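Long-range contact in thioredoxin domain-containing protein (Sinorhizobium meliloti, PDB 3U5R), which is of unknown function but has a thioredoxin fold of the AhpC/TSA family and may act as an antioxidant oxidoreductase: residues R155-P167 against K189-C201. Residues are numbered along the deposited sequence; the frame is centred on the assembly and turned at random.
Sequences RLVYHGQFDDARP and KDVGTTQVPSIGC
The ring of Tyr158 and the side-chain amide of Gln195 run antiparallel alongside one another, their planes 38° apart, with Tyr158 CD1 3.5 Å from Gln195 CD; the guanidinium of Arg166 has Val196 CG1 at its edge, where Asp163 O also accepts from Arg166 NH1 in the guanidinium plane. Gln195 illustrates how a side-chain amide can pair with the backbone of an edge strand, here 156-160 of the mixed sheet in this thioredoxin-like fold, as the chain returns from helix 176-186. Gln195 NE2 donates to Val157 O (3.0 Å), while Gln195 OE1 accepts from His159 N (2.9 Å), the donor standing 40° above the carbonyl plane. Further along, the backbones bond directly: Gln161 N donates to Val196 O at 2.8 Å, almost in line with the C=O bond. CG of Gln161 sits between the backbone N and the carbonyl carbon (chi1 77°), and the extended chain lays the amide against Val196, with OE1 accepting from Arg166 NH2 (2.6 Å) and NE2 donating to Asp164 and Asp177. A leucine here would probably leave Arg166 NH2 without this acceptor and both aspartates without the amide donor. Near Val157, Val191 CG2 rests on Val157 CB and its CG1 on Tyr158 CD1. Finally, one water donates to Tyr158 OH (2.7 Å) and accepts from Val196 N (2.9 Å).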
ATOM      1  N   ARG A 155       1.947  -0.875 -15.270  1.00 13.09           N
ATOM      2  CA  ARG A 155       1.135  -2.067 -15.364  1.00 12.75           C
ATOM      3  C   ARG A 155       1.351  -2.922 -14.108  1.00 12.46           C
ATOM      4  O   ARG A 155       2.507  -3.049 -13.650  1.00 11.39           O
ATOM      5  CB  ARG A 155       1.520  -2.909 -16.583  1.00 10.01           C
ATOM      6  CG  ARG A 155       1.659  -2.079 -17.862  1.00 11.27           C
ATOM      7  CD  ARG A 155       0.368  -1.227 -18.171  1.00 14.27           C
ATOM      8  NE  ARG A 155       0.651  -0.260 -19.266  1.00 17.26           N
ATOM      9  CZ  ARG A 155       0.384  -0.440 -20.591  1.00 20.87           C
ATOM     10  NH1 ARG A 155      -0.261  -1.550 -21.067  1.00 17.49           N
ATOM     11  NH2 ARG A 155       0.760   0.522 -21.471  1.00 13.93           N
ATOM     12  N   LEU A 156       0.282  -3.548 -13.615  1.00 11.88           N
ATOM     13  CA  LEU A 156       0.395  -4.301 -12.341  1.00 13.92           C
ATOM     14  C   LEU A 156       1.266  -5.540 -12.488  1.00 14.19           C
ATOM     15  O   LEU A 156       1.001  -6.399 -13.343  1.00 13.06           O
ATOM     16  CB  LEU A 156      -0.985  -4.716 -11.833  1.00 13.09           C
ATOM     17  CG  LEU A 156      -1.085  -5.454 -10.473  1.00 12.52           C
ATOM     18  CD1 LEU A 156      -0.739  -4.520  -9.303  1.00  5.75           C
ATOM     19  CD2 LEU A 156      -2.533  -5.992 -10.285  1.00 12.35           C
ATOM     20  N   VAL A 157       2.320  -5.650 -11.681  1.00 11.67           N
ATOM     21  CA  VAL A 157       3.219  -6.794 -11.757  1.00 11.71           C
ATOM     22  C   VAL A 157       3.233  -7.630 -10.533  1.00 12.56           C
ATOM     23  O   VAL A 157       3.657  -8.790 -10.596  1.00 12.20           O
ATOM     24  CB  VAL A 157       4.677  -6.406 -12.064  1.00 12.62           C
ATOM     25  CG1 VAL A 157       4.827  -5.927 -13.578  1.00 13.99           C
ATOM     26  CG2 VAL A 157       5.219  -5.235 -11.091  1.00 12.37           C
ATOM     27  N   TYR A 158       2.814  -7.065  -9.389  1.00 11.21           N
ATOM     28  CA  TYR A 158       2.722  -7.909  -8.198  1.00 13.15           C
ATOM     29  C   TYR A 158       1.563  -7.408  -7.374  1.00 13.03           C
ATOM     30  O   TYR A 158       1.395  -6.192  -7.227  1.00 13.01           O
ATOM     31  CB  TYR A 158       4.041  -7.886  -7.359  1.00 11.29           C
ATOM     32  CG  TYR A 158       3.948  -8.662  -6.033  1.00 14.18           C
ATOM     33  CD1 TYR A 158       4.309 -10.013  -5.984  1.00 12.79           C
ATOM     34  CD2 TYR A 158       3.489  -8.063  -4.850  1.00 13.95           C
ATOM     35  CE1 TYR A 158       4.231 -10.769  -4.774  1.00 14.69           C
ATOM     36  CE2 TYR A 158       3.417  -8.809  -3.600  1.00 14.83           C
ATOM     37  CZ  TYR A 158       3.778 -10.136  -3.593  1.00 14.81           C
ATOM     38  OH  TYR A 158       3.703 -10.886  -2.489  1.00 15.82           O
ATOM     39  N   HIS A 159       0.758  -8.348  -6.876  1.00 13.38           N
ATOM     40  CA  HIS A 159      -0.396  -8.050  -6.068  1.00 14.10           C
ATOM     41  C   HIS A 159      -0.451  -9.143  -5.022  1.00 15.05           C
ATOM     42  O   HIS A 159      -0.714 -10.295  -5.309  1.00 14.11           O
ATOM     43  CB  HIS A 159      -1.706  -7.941  -6.905  1.00 13.91           C
ATOM     44  CG  HIS A 159      -2.922  -7.672  -6.088  1.00 15.56           C
ATOM     45  ND1 HIS A 159      -2.925  -6.767  -5.044  1.00 21.68           N
ATOM     46  CD2 HIS A 159      -4.154  -8.226  -6.105  1.00  9.82           C
ATOM     47  CE1 HIS A 159      -4.112  -6.750  -4.482  1.00 10.49           C
ATOM     48  NE2 HIS A 159      -4.877  -7.623  -5.113  1.00 20.42           N
ATOM     49  N   GLY A 160      -0.115  -8.806  -3.783  1.00 15.88           N
ATOM     50  CA  GLY A 160      -0.193  -9.843  -2.738  1.00 15.54           C
ATOM     51  C   GLY A 160       0.522  -9.415  -1.458  1.00 16.83           C
ATOM     52  O   GLY A 160       0.703  -8.228  -1.194  1.00 15.28           O
ATOM     53  N   GLN A 161       0.855 -10.417  -0.666  1.00 14.77           N
ATOM     54  CA  GLN A 161       1.389 -10.257   0.699  1.00 13.05           C
ATOM     55  C   GLN A 161       2.739  -9.531   0.712  1.00 12.73           C
ATOM     56  O   GLN A 161       3.605  -9.565  -0.242  1.00 13.13           O
ATOM     57  CB  GLN A 161       1.484 -11.661   1.369  1.00  9.35           C
ATOM     58  CG  GLN A 161       2.690 -12.502   0.886  1.00 11.01           C
ATOM     59  CD  GLN A 161       2.729 -13.893   1.578  1.00 15.16           C
ATOM     60  OE1 GLN A 161       1.820 -14.242   2.300  1.00 12.77           O
ATOM     61  NE2 GLN A 161       3.752 -14.643   1.346  1.00 13.69           N
ATOM     62  N   PHE A 162       2.988  -8.852   1.808  1.00 12.71           N
ATOM     63  CA  PHE A 162       4.314  -8.206   2.024  1.00 13.08           C
ATOM     64  C   PHE A 162       5.339  -9.330   2.220  1.00 13.66           C
ATOM     65  O   PHE A 162       6.519  -9.300   1.729  1.00 13.35           O
ATOM     66  CB  PHE A 162       4.134  -7.305   3.277  1.00 13.39           C
ATOM     67  CG  PHE A 162       5.325  -6.471   3.647  1.00 14.90           C
ATOM     68  CD1 PHE A 162       5.812  -5.494   2.777  1.00 17.74           C
ATOM     69  CD2 PHE A 162       5.915  -6.612   4.922  1.00 17.15           C
ATOM     70  CE1 PHE A 162       6.933  -4.687   3.142  1.00 16.76           C
ATOM     71  CE2 PHE A 162       7.022  -5.825   5.330  1.00 18.75           C
ATOM     72  CZ  PHE A 162       7.535  -4.825   4.444  1.00 19.47           C
ATOM     73  N   ASP A 163       4.912 -10.340   2.979  1.00 15.40           N
ATOM     74  CA  ASP A 163       5.705 -11.562   3.201  1.00 16.68           C
ATOM     75  C   ASP A 163       4.797 -12.512   3.963  1.00 17.34           C
ATOM     76  O   ASP A 163       3.599 -12.221   4.118  1.00 16.34           O
ATOM     77  CB  ASP A 163       6.945 -11.245   4.065  1.00 18.98           C
ATOM     78  CG  ASP A 163       6.552 -10.529   5.401  1.00 24.30           C
ATOM     79  OD1 ASP A 163       5.381 -10.711   5.895  1.00 30.96           O
ATOM     80  OD2 ASP A 163       7.405  -9.790   5.970  1.00 30.12           O
ATOM     81  N   ASP A 164       5.357 -13.585   4.517  1.00 17.18           N
ATOM     82  CA  ASP A 164       4.538 -14.703   5.057  1.00 20.38           C
ATOM     83  C   ASP A 164       4.093 -14.405   6.526  1.00 19.36           C
ATOM     84  O   ASP A 164       3.379 -15.229   7.139  1.00 19.36           O
ATOM     85  CB  ASP A 164       5.353 -16.053   5.067  1.00 22.15           C
ATOM     86  CG  ASP A 164       5.554 -16.709   3.657  1.00 34.19           C
ATOM     87  OD1 ASP A 164       4.620 -16.641   2.815  1.00 40.57           O
ATOM     88  OD2 ASP A 164       6.651 -17.389   3.410  1.00 37.26           O
ATOM     89  N   ALA A 165       4.554 -13.296   7.121  1.00 18.24           N
ATOM     90  CA  ALA A 165       4.235 -13.009   8.529  1.00 16.90           C
ATOM     91  C   ALA A 165       2.749 -12.656   8.695  1.00 17.91           C
ATOM     92  O   ALA A 165       2.129 -11.900   7.859  1.00 16.31           O
ATOM     93  CB  ALA A 165       5.131 -11.885   9.084  1.00 16.51           C
ATOM     94  N   ARG A 166       2.163 -13.179   9.782  1.00 15.59           N
ATOM     95  CA  ARG A 166       0.779 -12.862  10.171  1.00 15.54           C
ATOM     96  C   ARG A 166       0.739 -12.647  11.680  1.00 14.39           C
ATOM     97  O   ARG A 166       1.609 -13.128  12.368  1.00 13.00           O
ATOM     98  CB  ARG A 166      -0.187 -14.046   9.812  1.00 14.63           C
ATOM     99  CG  ARG A 166      -0.191 -14.426   8.272  1.00 17.66           C
ATOM    100  CD  ARG A 166      -0.957 -13.354   7.400  1.00 16.13           C
ATOM    101  NE  ARG A 166      -1.056 -13.733   5.976  1.00 17.95           N
ATOM    102  CZ  ARG A 166      -0.135 -13.536   5.020  1.00 21.90           C
ATOM    103  NH1 ARG A 166       1.047 -12.981   5.317  1.00 16.83           N
ATOM    104  NH2 ARG A 166      -0.379 -13.934   3.727  1.00 17.48           N
ATOM    105  N   PRO A 167      -0.215 -11.876  12.191  1.00 15.53           N
ATOM    106  CA  PRO A 167      -0.204 -11.664  13.657  1.00 16.55           C
ATOM    107  C   PRO A 167      -0.285 -13.024  14.383  1.00 15.96           C
ATOM    108  O   PRO A 167      -1.210 -13.791  14.089  1.00 17.52           O
ATOM    109  CB  PRO A 167      -1.500 -10.938  13.877  1.00 16.42           C
ATOM    110  CG  PRO A 167      -1.665 -10.189  12.597  1.00 16.21           C
ATOM    111  CD  PRO A 167      -1.231 -11.037  11.531  1.00 15.97           C
ATOM    112  N   LYS A 189      13.729  -7.464 -14.590  1.00 35.74           N
ATOM    113  CA  LYS A 189      13.412  -8.900 -14.686  1.00 35.65           C
ATOM    114  C   LYS A 189      11.945  -9.220 -14.407  1.00 34.46           C
ATOM    115  O   LYS A 189      11.165  -8.344 -14.024  1.00 33.35           O
ATOM    116  CB  LYS A 189      14.260  -9.706 -13.731  1.00 36.27           C
ATOM    117  CG  LYS A 189      15.730  -9.484 -13.901  1.00 41.20           C
ATOM    118  CD  LYS A 189      16.485 -10.698 -13.422  1.00 48.14           C
ATOM    119  CE  LYS A 189      17.916 -10.704 -13.972  1.00 52.84           C
ATOM    120  NZ  LYS A 189      18.822 -11.122 -12.854  1.00 53.76           N
ATOM    121  N   ASP A 190      11.586 -10.484 -14.616  1.00 33.60           N
ATOM    122  CA  ASP A 190      10.206 -10.963 -14.373  1.00 33.28           C
ATOM    123  C   ASP A 190       9.910 -11.163 -12.871  1.00 30.69           C
ATOM    124  O   ASP A 190      10.700 -11.773 -12.157  1.00 30.41           O
ATOM    125  CB  ASP A 190       9.994 -12.298 -15.111  1.00 35.18           C
ATOM    126  CG  ASP A 190       9.812 -12.107 -16.637  1.00 38.79           C
ATOM    127  OD1 ASP A 190       9.888 -10.955 -17.137  1.00 42.27           O
ATOM    128  OD2 ASP A 190       9.566 -13.123 -17.319  1.00 47.97           O
ATOM    129  N   VAL A 191       8.789 -10.646 -12.385  1.00 28.69           N
ATOM    130  CA  VAL A 191       8.399 -10.896 -11.001  1.00 25.91           C
ATOM    131  C   VAL A 191       8.008 -12.395 -10.872  1.00 27.66           C
ATOM    132  O   VAL A 191       7.456 -12.957 -11.815  1.00 26.45           O
ATOM    133  CB  VAL A 191       7.252  -9.958 -10.567  1.00 25.50           C
ATOM    134  CG1 VAL A 191       6.754 -10.329  -9.133  1.00 20.68           C
ATOM    135  CG2 VAL A 191       7.746  -8.519 -10.619  1.00 21.30           C
ATOM    136  N   GLY A 192       8.321 -13.038  -9.742  1.00 27.66           N
ATOM    137  CA  GLY A 192       7.980 -14.470  -9.542  1.00 27.45           C
ATOM    138  C   GLY A 192       6.455 -14.663  -9.668  1.00 28.87           C
ATOM    139  O   GLY A 192       5.636 -13.743  -9.382  1.00 28.28           O
ATOM    140  N   THR A 193       6.052 -15.850 -10.099  1.00 28.50           N
ATOM    141  CA  THR A 193       4.651 -16.097 -10.442  1.00 30.01           C
ATOM    142  C   THR A 193       3.822 -16.518  -9.207  1.00 29.09           C
ATOM    143  O   THR A 193       2.632 -16.450  -9.246  1.00 29.81           O
ATOM    144  CB  THR A 193       4.559 -17.236 -11.496  1.00 31.44           C
ATOM    145  OG1 THR A 193       5.111 -18.402 -10.890  1.00 30.16           O
ATOM    146  CG2 THR A 193       5.379 -16.897 -12.786  1.00 33.07           C
ATOM    147  N   THR A 194       4.461 -16.919  -8.117  1.00 29.73           N
ATOM    148  CA  THR A 194       3.751 -17.203  -6.858  1.00 29.84           C
ATOM    149  C   THR A 194       3.469 -15.896  -6.167  1.00 27.80           C
ATOM    150  O   THR A 194       4.420 -15.257  -5.625  1.00 29.33           O
ATOM    151  CB  THR A 194       4.640 -18.019  -5.875  1.00 31.05           C
ATOM    152  OG1 THR A 194       4.995 -19.223  -6.525  1.00 35.68           O
ATOM    153  CG2 THR A 194       3.897 -18.362  -4.456  1.00 33.52           C
ATOM    154  N   GLN A 195       2.202 -15.484  -6.177  1.00 23.26           N
ATOM    155  CA  GLN A 195       1.824 -14.298  -5.436  1.00 20.59           C
ATOM    156  C   GLN A 195       0.719 -14.681  -4.462  1.00 19.79           C
ATOM    157  O   GLN A 195      -0.469 -14.753  -4.803  1.00 19.20           O
ATOM    158  CB  GLN A 195       1.414 -13.121  -6.348  1.00 19.35           C
ATOM    159  CG  GLN A 195       2.415 -12.935  -7.499  1.00 18.65           C
ATOM    160  CD  GLN A 195       2.237 -11.661  -8.304  1.00 14.48           C
ATOM    161  OE1 GLN A 195       1.276 -10.915  -8.112  1.00 12.99           O
ATOM    162  NE2 GLN A 195       3.157 -11.425  -9.235  1.00 18.90           N
ATOM    163  N   VAL A 196       1.090 -14.813  -3.201  1.00 18.24           N
ATOM    164  CA  VAL A 196       0.071 -15.153  -2.180  1.00 17.89           C
ATOM    165  C   VAL A 196      -0.768 -13.934  -1.857  1.00 17.66           C
ATOM    166  O   VAL A 196      -0.215 -12.870  -1.605  1.00 19.61           O
ATOM    167  CB  VAL A 196       0.777 -15.643  -0.935  1.00 18.70           C
ATOM    168  CG1 VAL A 196      -0.274 -16.003   0.180  1.00 18.39           C
ATOM    169  CG2 VAL A 196       1.773 -16.856  -1.334  1.00 22.31           C
ATOM    170  N   PRO A 197      -2.091 -14.084  -1.801  1.00 17.55           N
ATOM    171  CA  PRO A 197      -2.937 -12.937  -1.505  1.00 17.60           C
ATOM    172  C   PRO A 197      -2.656 -12.373  -0.090  1.00 18.44           C
ATOM    173  O   PRO A 197      -2.382 -13.154   0.811  1.00 16.41           O
ATOM    174  CB  PRO A 197      -4.366 -13.501  -1.547  1.00 17.07           C
ATOM    175  CG  PRO A 197      -4.249 -14.825  -2.366  1.00 20.23           C
ATOM    176  CD  PRO A 197      -2.840 -15.318  -2.200  1.00 17.66           C
ATOM    177  N   SER A 198      -2.750 -11.047   0.110  1.00 16.42           N
ATOM    178  CA  SER A 198      -2.575 -10.569   1.478  1.00 17.92           C
ATOM    179  C   SER A 198      -3.872 -10.843   2.202  1.00 18.97           C
ATOM    180  O   SER A 198      -4.917 -11.080   1.586  1.00 17.97           O
ATOM    181  CB  SER A 198      -2.269  -9.054   1.524  1.00 17.77           C
ATOM    182  OG  SER A 198      -3.306  -8.349   0.866  1.00 24.01           O
ATOM    183  N   ILE A 199      -3.798 -10.777   3.519  1.00 20.68           N
ATOM    184  CA  ILE A 199      -4.940 -10.935   4.399  1.00 22.31           C
ATOM    185  C   ILE A 199      -4.962  -9.750   5.283  1.00 20.46           C
ATOM    186  O   ILE A 199      -3.902  -9.318   5.759  1.00 20.30           O
ATOM    187  CB  ILE A 199      -4.718 -12.119   5.313  1.00 22.89           C
ATOM    188  CG1 ILE A 199      -4.569 -13.378   4.461  1.00 29.79           C
ATOM    189  CG2 ILE A 199      -5.918 -12.256   6.350  1.00 29.49           C
ATOM    190  CD1 ILE A 199      -5.883 -13.967   4.004  1.00 36.45           C
ATOM    191  N   GLY A 200      -6.145  -9.203   5.525  1.00 18.78           N
ATOM    192  CA  GLY A 200      -6.246  -8.181   6.600  1.00 19.93           C
ATOM    193  C   GLY A 200      -7.669  -7.894   7.048  1.00 20.18           C
ATOM    194  O   GLY A 200      -8.580  -8.595   6.691  1.00 18.11           O
ATOM    195  N   CYS A 201      -7.860  -6.801   7.775  1.00 20.76           N
ATOM    196  CA  CYS A 201      -9.160  -6.297   8.037  1.00 20.29           C
ATOM    197  C   CYS A 201      -9.777  -5.797   6.747  1.00 20.92           C
ATOM    198  O   CYS A 201      -9.086  -5.124   5.968  1.00 19.30           O
ATOM    199  CB  CYS A 201      -9.004  -5.126   8.988  1.00 20.23           C
ATOM    200  SG  CYS A 201      -8.424  -5.787  10.658  1.00 29.92           S
TER
HETATM  201  O   HOH W   1       3.571 -13.582  -2.492  1.00 20.66           O
HETATM  202  O   HOH W   2      -2.279 -12.134  -4.861  1.00 25.55           O
HETATM  203  O   HOH W   3      -2.378  -7.167  -1.604  1.00 16.40           O